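PDB 1OI4: Protein/nucleic acid deglycase 2, which removes glyoxal- and methylglyoxal-derived Maillard adducts from proteins and nucleotides, releasing glycolate or lactate from the repaired proteins. Local coordinates for residues D135-G139 with R140-A144. Numbering follows the deposited sequence.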
loop_
_atom_site.group_PDB
_atom_site.type_symbol
_atom_site.label_atom_id
_atom_site.label_comp_id
_atom_site.label_asym_id
_atom_site.label_seq_id
_atom_site.Cartn_x
_atom_site.Cartn_y
_atom_site.Cartn_z
ATOM N N ASP A 135 -13.278 5.493 -3.914
ATOM C CA ASP A 135 -14.103 4.810 -4.905
ATOM C C ASP A 135 -14.645 5.774 -5.958
ATOM O O ASP A 135 -15.850 5.847 -6.193
ATOM C CB ASP A 135 -15.247 4.067 -4.210
ATOM C CG ASP A 135 -15.983 3.122 -5.145
ATOM O OD1 ASP A 135 -15.324 2.474 -5.982
ATOM O OD2 ASP A 135 -17.219 3.018 -5.035
ATOM N N VAL A 136 -13.734 6.498 -6.599
ATOM C CA VAL A 136 -14.096 7.469 -7.622
ATOM C C VAL A 136 -13.369 7.260 -8.941
ATOM O O VAL A 136 -13.181 8.214 -9.689
ATOM C CB VAL A 136 -13.784 8.903 -7.164
ATOM C CG1 VAL A 136 -14.683 9.287 -6.002
ATOM C CG2 VAL A 136 -12.310 9.005 -6.769
ATOM N N ILE A 137 -12.968 6.031 -9.245
ATOM C CA ILE A 137 -12.252 5.806 -10.493
ATOM C C ILE A 137 -12.892 4.792 -11.432
ATOM O O ILE A 137 -12.351 4.504 -12.501
ATOM C CB ILE A 137 -10.782 5.386 -10.229
ATOM C CG1 ILE A 137 -10.734 4.055 -9.474
ATOM C CG2 ILE A 137 -10.068 6.477 -9.440
ATOM C CD1 ILE A 137 -9.324 3.537 -9.230
ATOM N N ARG A 138 -14.044 4.250 -11.049
ATOM C CA ARG A 138 -14.704 3.277 -11.906
ATOM C C ARG A 138 -15.002 3.933 -13.249
ATOM O O ARG A 138 -15.637 4.985 -13.308
ATOM C CB ARG A 138 -15.996 2.780 -11.252
ATOM C CG ARG A 138 -16.708 1.677 -12.024
ATOM C CD ARG A 138 -17.713 0.967 -11.121
ATOM N NE ARG A 138 -17.054 0.276 -10.009
ATOM C CZ ARG A 138 -16.474 -0.918 -10.103
ATOM N NH1 ARG A 138 -16.469 -1.573 -11.259
ATOM N NH2 ARG A 138 -15.897 -1.460 -9.038
ATOM N N GLY A 139 -14.512 3.319 -14.323
ATOM C CA GLY A 139 -14.733 3.856 -15.656
ATOM C C GLY A 139 -13.746 4.932 -16.086
ATOM O O GLY A 139 -13.786 5.388 -17.232
ATOM N N ARG A 140 -12.854 5.336 -15.185
ATOM C CA ARG A 140 -11.876 6.370 -15.509
ATOM C C ARG A 140 -10.509 5.803 -15.882
ATOM O O ARG A 140 -10.117 4.721 -15.430
ATOM C CB ARG A 140 -11.745 7.350 -14.339
ATOM C CG ARG A 140 -13.091 7.918 -13.904
ATOM C CD ARG A 140 -12.949 9.166 -13.057
ATOM N NE ARG A 140 -12.326 10.256 -13.801
ATOM C CZ ARG A 140 -12.341 11.526 -13.410
ATOM N NH1 ARG A 140 -12.952 11.866 -12.282
ATOM N NH2 ARG A 140 -11.734 12.451 -14.135
ATOM N N LYS A 141 -9.781 6.550 -16.707
ATOM C CA LYS A 141 -8.470 6.117 -17.173
ATOM C C LYS A 141 -7.322 6.575 -16.288
ATOM O O LYS A 141 -7.226 7.744 -15.930
ATOM C CB LYS A 141 -8.228 6.627 -18.597
ATOM C CG LYS A 141 -9.334 6.286 -19.585
ATOM C CD LYS A 141 -9.022 6.839 -20.962
ATOM C CE LYS A 141 -10.154 6.559 -21.935
ATOM N NZ LYS A 141 -9.857 7.083 -23.299
ATOM N N LEU A 142 -6.444 5.644 -15.947
ATOM C CA LEU A 142 -5.286 5.972 -15.134
ATOM C C LEU A 142 -4.267 4.848 -15.116
ATOM O O LEU A 142 -4.495 3.765 -15.662
ATOM C CB LEU A 142 -5.713 6.318 -13.703
ATOM C CG LEU A 142 -6.706 5.413 -12.980
ATOM C CD1 LEU A 142 -6.176 3.995 -12.945
ATOM C CD2 LEU A 142 -6.934 5.940 -11.574
ATOM N N THR A 143 -3.130 5.124 -14.497
ATOM C CA THR A 143 -2.077 4.139 -14.376
ATOM C C THR A 143 -1.655 4.130 -12.915
ATOM O O THR A 143 -2.195 4.894 -12.109
ATOM C CB THR A 143 -0.874 4.490 -15.275
ATOM O OG1 THR A 143 -0.005 3.356 -15.363
ATOM C CG2 THR A 143 -0.102 5.677 -14.710
ATOM N N ALA A 144 -0.700 3.271 -12.577
ATOM C CA ALA A 144 -0.209 3.159 -11.206
ATOM C C ALA A 144 0.946 2.168 -11.149
ATOM O O ALA A 144 1.262 1.525 -12.144
ATOM C CB ALA A 144 -1.338 2.698 -10.273
HETATM O O HOH W 1 -14.710 10.233 -10.544
#
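R140 closes the turn that begins at I137: its backbone N donates to I137 O (2.9 Å, N-H...O angle 161°), while its side chain runs past the same loop. R140 CB lies 3.4 Å from I137 O, and R140 CD reaches to 3.5 Å from V136 O. With CG beside the backbone N (chi1 -53°) and a bend at chi3, the guanidinium is brought near V136, where a water joins the two, donating to V136 O at 2.7 Å and accepting in the guanidinium plane from R140 NH1 at 3.0 Å. D167, in a salt bridge with R140 NE, and Q170, hydrogen-bonded to R140 NH2, help hold the guanidinium in place. The side chains of I137 and L142 cross at about a right angle, I137 CG2 touching L142 CD2 at 3.8 Å; I137 also packs on L131 and I132 of helix 128-134. G139, at the third position of the turn, has the positive phi (84°) that suits glycine there. This is a type II beta turn, I137 to R140, reversing the chain between the Schellman-capped end of helix 128-134 and the short strand 141-142, which pairs in parallel with 158-159.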